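Local coordinates for protein alpha,alpha-trehalose-phosphate synthase (UDP-forming) (Burkholderia xenovorans, PDB 5HXA) that belongs to glycosyltransferase family 20 and adopts the two-domain GT-B architecture, with a parallel-stranded sheet packed between helices in one of its halves, at residues 268-273 with 356-361; 281-286 with 302-307; 365-370 with 408-413. All blocks are in the same frame, centred on the assembly; numbering follows the deposited sequence.

Contact 1 (268-273 with 356-361)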
# COMPACT_ATOMS: atom_id res chain seq x y z
N MET A 268 -10.24 26.89 -3.18
CA MET A 268 -11.22 26.08 -3.87
C MET A 268 -10.71 24.65 -4.00
O MET A 268 -9.57 24.42 -4.43
CB MET A 268 -11.53 26.67 -5.25
CG MET A 268 -12.42 25.81 -6.10
SD MET A 268 -14.08 25.78 -5.41
CE MET A 268 -14.60 27.46 -5.75
N SER A 269 -11.56 23.69 -3.64
CA SER A 269 -11.23 22.28 -3.67
C SER A 269 -12.42 21.55 -4.28
O SER A 269 -13.55 21.71 -3.81
CB SER A 269 -10.91 21.79 -2.24
OG SER A 269 -10.75 20.39 -2.18
N VAL A 270 -12.19 20.79 -5.35
CA VAL A 270 -13.26 20.11 -6.07
C VAL A 270 -12.82 18.67 -6.30
O VAL A 270 -11.77 18.44 -6.92
CB VAL A 270 -13.59 20.79 -7.41
CG1 VAL A 270 -14.73 20.06 -8.13
CG2 VAL A 270 -13.94 22.27 -7.21
N ASP A 271 -13.58 17.70 -5.80
CA ASP A 271 -13.26 16.33 -6.14
C ASP A 271 -14.44 15.43 -5.81
O ASP A 271 -15.32 15.75 -5.01
CB ASP A 271 -11.97 15.84 -5.45
CG ASP A 271 -10.82 15.61 -6.45
OD1 ASP A 271 -11.06 15.04 -7.54
OD2 ASP A 271 -9.66 16.00 -6.16
N ARG A 272 -14.46 14.32 -6.52
CA ARG A 272 -15.43 13.28 -6.22
C ARG A 272 -15.17 12.80 -4.79
O ARG A 272 -14.06 12.90 -4.27
CB ARG A 272 -15.30 12.14 -7.22
CG ARG A 272 -16.62 11.52 -7.64
CD ARG A 272 -16.38 10.50 -8.73
NE ARG A 272 -15.02 9.97 -8.63
CZ ARG A 272 -14.69 8.84 -8.02
NH1 ARG A 272 -15.62 8.09 -7.44
NH2 ARG A 272 -13.42 8.46 -7.98
N LEU A 273 -16.21 12.29 -4.15
CA LEU A 273 -16.12 11.94 -2.73
C LEU A 273 -15.59 10.51 -2.63
O LEU A 273 -16.35 9.56 -2.46
CB LEU A 273 -17.46 12.12 -2.04
CG LEU A 273 -17.36 12.91 -0.74
CD1 LEU A 273 -18.74 13.20 -0.15
CD2 LEU A 273 -16.49 12.15 0.25
N ALA A 356 -15.20 28.94 -14.46
CA ALA A 356 -15.39 30.30 -13.98
C ALA A 356 -15.25 30.40 -12.47
O ALA A 356 -14.75 31.40 -11.95
CB ALA A 356 -16.77 30.81 -14.43
N LEU A 357 -15.69 29.37 -11.74
CA LEU A 357 -15.50 29.37 -10.29
C LEU A 357 -14.03 29.24 -9.93
O LEU A 357 -13.56 29.91 -9.01
CB LEU A 357 -16.32 28.25 -9.63
CG LEU A 357 -17.85 28.28 -9.85
CD1 LEU A 357 -18.50 27.07 -9.18
CD2 LEU A 357 -18.47 29.58 -9.34
N PHE A 358 -13.28 28.37 -10.63
CA PHE A 358 -11.83 28.30 -10.44
C PHE A 358 -11.19 29.68 -10.64
O PHE A 358 -10.31 30.09 -9.87
CB PHE A 358 -11.19 27.31 -11.44
CG PHE A 358 -11.46 25.85 -11.15
CD1 PHE A 358 -11.70 25.39 -9.86
CD2 PHE A 358 -11.44 24.92 -12.20
CE1 PHE A 358 -11.92 24.04 -9.62
CE2 PHE A 358 -11.69 23.56 -11.96
CZ PHE A 358 -11.92 23.12 -10.66
N ARG A 359 -11.61 30.39 -11.69
CA ARG A 359 -11.04 31.70 -11.99
C ARG A 359 -11.26 32.70 -10.85
O ARG A 359 -10.48 33.65 -10.70
CB ARG A 359 -11.66 32.22 -13.29
CG ARG A 359 -11.03 33.49 -13.87
CD ARG A 359 -11.57 33.67 -15.28
NE ARG A 359 -11.04 34.82 -16.02
CZ ARG A 359 -10.08 34.74 -16.93
NH1 ARG A 359 -9.50 33.57 -17.21
NH2 ARG A 359 -9.69 35.84 -17.56
N GLN A 360 -12.32 32.52 -10.05
CA GLN A 360 -12.57 33.39 -8.91
C GLN A 360 -11.75 33.02 -7.68
O GLN A 360 -11.80 33.75 -6.69
CB GLN A 360 -14.06 33.35 -8.53
CG GLN A 360 -14.95 34.06 -9.52
CD GLN A 360 -14.54 35.51 -9.70
OE1 GLN A 360 -14.38 36.24 -8.72
NE2 GLN A 360 -14.32 35.91 -10.95
N SER A 361 -11.01 31.91 -7.71
CA SER A 361 -10.39 31.35 -6.51
C SER A 361 -8.90 31.66 -6.46
O SER A 361 -8.16 31.32 -7.39
CB SER A 361 -10.60 29.83 -6.47
OG SER A 361 -11.98 29.50 -6.59
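The apolar part of this contact sets M268 and V270 against F358. The F358 ring presents its edge to the strand: CG of M268 lies in the ring plane, 3.9 Å from F358 CD1, and CG2 of V270 sits near that plane, 3.6 Å from F358 CE1. The M268 side chain runs at about a right angle to that of F358, then bends at both later torsions, which brings its methyl CE within 4.3 Å of L357 CB.

These meetings join two pieces of a Rossmann-like domain of the GT-B fold: strand 265-270, inside the six-stranded parallel sheet, and helix 351-359, which leads through S361 into the neighbouring strand 363-366. Helix 252-260 packs alongside, with L257 against L357.

The polar share belongs to S361. Its OG, anti to its own carbonyl carbon (chi1 -54°), donates to L357 O at 2.9 Å, from a position tilted 31° out of the carbonyl plane. That bond ties S361 back to the backbone of L357, four residues earlier, and holds the hydroxyl against M268, with S361 OG only 3.2 Å from M268 CB and 3.4 Å from M268 CE.

Contact 2 (281-286 with 302-307)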
# COMPACT_ATOMS: atom_id res chain seq x y z
N GLU A 281 -7.97 14.95 5.12
CA GLU A 281 -6.67 15.58 5.29
C GLU A 281 -6.69 17.02 4.78
O GLU A 281 -6.07 17.91 5.37
CB GLU A 281 -5.58 14.78 4.57
CG GLU A 281 -5.25 13.41 5.22
CD GLU A 281 -6.24 12.30 4.87
OE1 GLU A 281 -7.21 12.56 4.13
OE2 GLU A 281 -6.03 11.17 5.34
N ARG A 282 -7.38 17.26 3.66
CA ARG A 282 -7.51 18.62 3.16
C ARG A 282 -8.14 19.53 4.21
O ARG A 282 -7.65 20.64 4.45
CB ARG A 282 -8.33 18.66 1.86
CG ARG A 282 -7.44 18.69 0.64
CD ARG A 282 -8.24 18.70 -0.60
NE ARG A 282 -8.00 17.50 -1.38
CZ ARG A 282 -8.40 17.37 -2.63
NH1 ARG A 282 -9.04 18.37 -3.21
NH2 ARG A 282 -8.15 16.25 -3.29
N PHE A 283 -9.24 19.08 4.83
CA PHE A 283 -9.89 19.88 5.87
C PHE A 283 -8.96 20.09 7.06
O PHE A 283 -8.90 21.19 7.62
CB PHE A 283 -11.17 19.20 6.36
CG PHE A 283 -12.32 19.25 5.38
CD1 PHE A 283 -12.13 19.63 4.06
CD2 PHE A 283 -13.60 18.89 5.79
CE1 PHE A 283 -13.21 19.66 3.16
CE2 PHE A 283 -14.68 18.94 4.89
CZ PHE A 283 -14.47 19.31 3.58
N GLN A 284 -8.25 19.03 7.47
CA GLN A 284 -7.42 19.13 8.66
C GLN A 284 -6.23 20.06 8.45
O GLN A 284 -5.80 20.74 9.39
CB GLN A 284 -6.96 17.74 9.08
CG GLN A 284 -8.09 16.96 9.77
CD GLN A 284 -7.71 15.54 10.09
OE1 GLN A 284 -6.64 15.07 9.71
NE2 GLN A 284 -8.60 14.83 10.78
N ALA A 285 -5.66 20.09 7.24
CA ALA A 285 -4.56 21.02 7.01
C ALA A 285 -5.06 22.46 6.94
O ALA A 285 -4.34 23.39 7.32
CB ALA A 285 -3.79 20.66 5.73
N PHE A 286 -6.29 22.66 6.45
CA PHE A 286 -6.90 23.98 6.53
C PHE A 286 -7.10 24.39 7.99
O PHE A 286 -6.79 25.52 8.38
CB PHE A 286 -8.23 23.97 5.75
CG PHE A 286 -8.98 25.28 5.82
CD1 PHE A 286 -8.47 26.42 5.21
CD2 PHE A 286 -10.20 25.35 6.49
CE1 PHE A 286 -9.15 27.64 5.28
CE2 PHE A 286 -10.89 26.56 6.56
CZ PHE A 286 -10.37 27.70 5.95
N LEU A 302 -12.62 28.07 2.86
CA LEU A 302 -12.42 26.89 2.04
C LEU A 302 -13.76 26.46 1.47
O LEU A 302 -14.68 26.14 2.23
CB LEU A 302 -11.81 25.76 2.86
CG LEU A 302 -11.76 24.39 2.19
CD1 LEU A 302 -10.84 24.43 0.94
CD2 LEU A 302 -11.29 23.35 3.20
N VAL A 303 -13.88 26.45 0.15
CA VAL A 303 -15.05 25.86 -0.50
C VAL A 303 -14.65 24.47 -0.97
O VAL A 303 -13.65 24.31 -1.69
CB VAL A 303 -15.56 26.72 -1.66
CG1 VAL A 303 -16.59 25.95 -2.47
CG2 VAL A 303 -16.20 28.01 -1.12
N GLN A 304 -15.39 23.46 -0.53
CA GLN A 304 -15.22 22.08 -1.00
C GLN A 304 -16.47 21.70 -1.76
O GLN A 304 -17.55 21.59 -1.17
CB GLN A 304 -14.99 21.10 0.15
CG GLN A 304 -15.00 19.64 -0.33
CD GLN A 304 -13.73 19.31 -1.10
OE1 GLN A 304 -12.62 19.48 -0.59
NE2 GLN A 304 -13.87 18.86 -2.35
N ILE A 305 -16.33 21.49 -3.06
CA ILE A 305 -17.38 20.92 -3.89
C ILE A 305 -17.09 19.44 -4.03
O ILE A 305 -16.00 19.05 -4.47
CB ILE A 305 -17.44 21.62 -5.25
CG1 ILE A 305 -17.85 23.09 -5.04
CG2 ILE A 305 -18.41 20.91 -6.17
CD1 ILE A 305 -17.56 23.98 -6.24
N ALA A 306 -18.06 18.60 -3.65
CA ALA A 306 -17.87 17.15 -3.67
C ALA A 306 -19.12 16.53 -4.26
O ALA A 306 -20.07 16.21 -3.53
CB ALA A 306 -17.56 16.59 -2.28
N PRO A 307 -19.17 16.35 -5.57
CA PRO A 307 -20.39 15.88 -6.23
C PRO A 307 -20.82 14.52 -5.71
O PRO A 307 -19.98 13.75 -5.21
CB PRO A 307 -19.99 15.81 -7.71
CG PRO A 307 -18.84 16.74 -7.83
CD PRO A 307 -18.10 16.64 -6.53
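F283 and F286 meet L302 and Q304 inside a beta-alpha-beta unit made of strand 265-270, helix 279-292 and strand 300-305, the repeating element of a Rossmann-like sheet. The helix segment runs almost exactly antiparallel to the strand it packs on, at 175°, with the axes 10.7 Å apart.

L302 is gripped by both rings. Its CB stands over the centre of the F286 ring, 3.8 Å from the centroid and just 6° off the normal, a well-centred CH-pi contact with the leucine and phenylalanine side chains running antiparallel past one another. From the other end of the same leucine, CD2 approaches F283 CD1 obliquely at 3.9 Å.

F283 also turns its ring edge to the aliphatic part of Q304, with CE1 of F283 3.8 Å from Q304 CB and Q304 CG in the ring plane. The glutamine chain bends at its CB-CG bond (chi2 73°), and its amide is held at both ends. NE2 of Q304 donates to the backbone O of I305 at 3.0 Å, arriving above the carbonyl plane and so away from the lone pairs; OE1 is hydrogen-bonded to the hydroxyl of S269. R282 reaches that same hydroxyl through NH1, while its NH2 makes a salt bridge to D271, so a buried polar cluster closes one end of an otherwise apolar interface.

The strand is flanked by 265-270 and 342-345, and I267 and I342 from these neighbours also touch F286 and L302. Helix 314-334 packs L323, A327 and I330 against F283.

Contact 3 (365-370 with 408-413)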
# COMPACT_ATOMS: atom_id res chain seq x y z
N TYR A 365 -6.73 23.90 -4.46
CA TYR A 365 -6.28 22.99 -3.40
C TYR A 365 -6.54 21.57 -3.89
O TYR A 365 -7.65 21.05 -3.75
CB TYR A 365 -7.03 23.33 -2.10
CG TYR A 365 -6.54 22.71 -0.80
CD1 TYR A 365 -5.30 22.07 -0.68
CD2 TYR A 365 -7.35 22.77 0.33
CE1 TYR A 365 -4.89 21.52 0.56
CE2 TYR A 365 -6.96 22.25 1.55
CZ TYR A 365 -5.74 21.62 1.66
OH TYR A 365 -5.42 21.12 2.89
N VAL A 366 -5.51 20.95 -4.48
CA VAL A 366 -5.68 19.68 -5.19
C VAL A 366 -4.66 18.68 -4.66
O VAL A 366 -3.59 18.50 -5.25
CB VAL A 366 -5.53 19.87 -6.72
CG1 VAL A 366 -5.88 18.58 -7.44
CG2 VAL A 366 -6.43 21.02 -7.23
N THR A 367 -4.96 18.01 -3.54
CA THR A 367 -3.97 17.18 -2.86
C THR A 367 -4.50 15.78 -2.59
O THR A 367 -4.52 15.31 -1.44
CB THR A 367 -3.51 17.85 -1.56
OG1 THR A 367 -4.63 18.07 -0.70
CG2 THR A 367 -2.87 19.19 -1.86
N PRO A 368 -4.89 15.04 -3.64
CA PRO A 368 -5.32 13.66 -3.44
C PRO A 368 -4.20 12.79 -2.90
O PRO A 368 -3.01 13.02 -3.16
CB PRO A 368 -5.75 13.21 -4.84
CG PRO A 368 -4.92 14.05 -5.77
CD PRO A 368 -4.83 15.39 -5.08
N LEU A 369 -4.58 11.75 -2.15
CA LEU A 369 -3.61 10.77 -1.67
C LEU A 369 -3.07 9.91 -2.80
O LEU A 369 -1.92 9.47 -2.74
CB LEU A 369 -4.25 9.88 -0.59
CG LEU A 369 -4.92 10.69 0.52
CD1 LEU A 369 -5.55 9.79 1.60
CD2 LEU A 369 -3.91 11.63 1.15
N ARG A 370 -3.90 9.63 -3.81
CA ARG A 370 -3.48 8.82 -4.95
C ARG A 370 -4.42 9.19 -6.09
O ARG A 370 -5.64 9.17 -5.91
CB ARG A 370 -3.56 7.32 -4.60
CG ARG A 370 -2.72 6.39 -5.42
CD ARG A 370 -1.24 6.74 -5.35
NE ARG A 370 -0.55 6.28 -4.14
CZ ARG A 370 0.75 5.98 -4.11
NH1 ARG A 370 1.47 6.09 -5.22
NH2 ARG A 370 1.33 5.57 -2.99
N LEU A 408 2.93 24.52 -6.08
CA LEU A 408 3.46 24.21 -4.75
C LEU A 408 3.16 22.74 -4.47
O LEU A 408 2.01 22.37 -4.19
CB LEU A 408 2.87 25.12 -3.68
CG LEU A 408 3.21 26.62 -3.77
CD1 LEU A 408 2.52 27.39 -2.65
CD2 LEU A 408 4.74 26.87 -3.75
N VAL A 409 4.17 21.89 -4.54
CA VAL A 409 3.97 20.46 -4.45
C VAL A 409 4.18 20.03 -3.01
O VAL A 409 5.14 20.44 -2.36
CB VAL A 409 4.93 19.72 -5.40
CG1 VAL A 409 4.80 18.20 -5.25
CG2 VAL A 409 4.65 20.13 -6.85
N VAL A 410 3.26 19.20 -2.50
CA VAL A 410 3.26 18.80 -1.09
C VAL A 410 2.99 17.31 -0.96
O VAL A 410 2.41 16.66 -1.83
CB VAL A 410 2.22 19.60 -0.26
CG1 VAL A 410 2.57 21.10 -0.25
CG2 VAL A 410 0.79 19.36 -0.77
N ASN A 411 3.44 16.77 0.17
CA ASN A 411 3.11 15.42 0.58
C ASN A 411 1.83 15.49 1.41
O ASN A 411 1.85 16.07 2.51
CB ASN A 411 4.25 14.83 1.41
CG ASN A 411 4.02 13.37 1.77
OD1 ASN A 411 2.88 12.89 1.83
ND2 ASN A 411 5.11 12.67 2.02
N PRO A 412 0.70 14.96 0.93
CA PRO A 412 -0.55 15.14 1.69
C PRO A 412 -0.56 14.39 3.01
O PRO A 412 -1.44 14.66 3.84
CB PRO A 412 -1.63 14.60 0.72
CG PRO A 412 -0.89 13.54 -0.07
CD PRO A 412 0.52 14.13 -0.26
N PHE A 413 0.39 13.48 3.25
CA PHE A 413 0.51 12.85 4.56
C PHE A 413 1.20 13.75 5.58
O PHE A 413 1.40 13.32 6.72
CB PHE A 413 1.27 11.53 4.44
CG PHE A 413 0.55 10.49 3.62
CD1 PHE A 413 0.66 10.48 2.24
CD2 PHE A 413 -0.27 9.55 4.23
CE1 PHE A 413 -0.03 9.53 1.48
CE2 PHE A 413 -0.96 8.61 3.48
CZ PHE A 413 -0.84 8.60 2.10
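L369 and P412 are the main pair: the leucine lays its CD2 methyl on the proline ring, 3.8 Å from both CB and CG of P412, and the two side chains cross obliquely. With CG anti to its carbonyl carbon (chi1 -52°), L369 is steered so that the same methyl also comes to the F413 ring, more loosely, at 4.4 Å from CZ, in an oblique approach.

Nearer the strands, T367 and V410 meet methyl to methyl, CG2 of T367 lying 3.8 Å from CG2 of V410. The threonine's first torsion (chi1 59°) puts OG1 between its backbone N and carbonyl carbon, leaving CG2 for the valine.

Two successive backbone carbonyls approach P412 from the same side: T367 O lies 3.7 Å from its CB and P368 O 3.8 Å from its CG, the latter oxygen being hydrogen-bonded to the hydroxyl of S395. P412 is the middle residue of an Asx turn, in which N411 OD1 accepts from F413 N at 2.9 Å, with the donor N lying 34° out of the plane of the asparagine carbonyl.

The segments leave the C-terminal ends of strands 363-366 and 408-410, which are not neighbours in the parallel sheet, since strand 391-395 runs between them; the loops close over its end. M418 of helix 415-426 touches both T367 and V410. On the outer side, F413 packs on T174 of the second subunit, and R370 makes a salt bridge to E170 of that subunit.

With only van der Waals contacts between the segments, their relative position depends on shape fit, and the turn's own hydrogen bond steadies the pose in which P412 is presented.

Overall arrangement
All three contacts serve one parallel sheet. Contact 1 sets helix 351-359 on one face of the sheet at strand 265-270; contact 2 sets helix 279-292 on the opposite face at the adjacent strand 300-305; both are fully buried. Contact 3 lies where loops leave the sheet and is mostly buried, with L369 and F413 partly exposed, beside the second subunit. Chemistry follows position: one phenylalanine edge meets methionine and valine in contact 1, two phenylalanines and a buried polar cluster mark contact 2, and contact 3 relies on methyls and a proline. Probable hydrogen bonds between M268 O and Y365 N and between R282 O and Y365 OH join contact 3 to the other two.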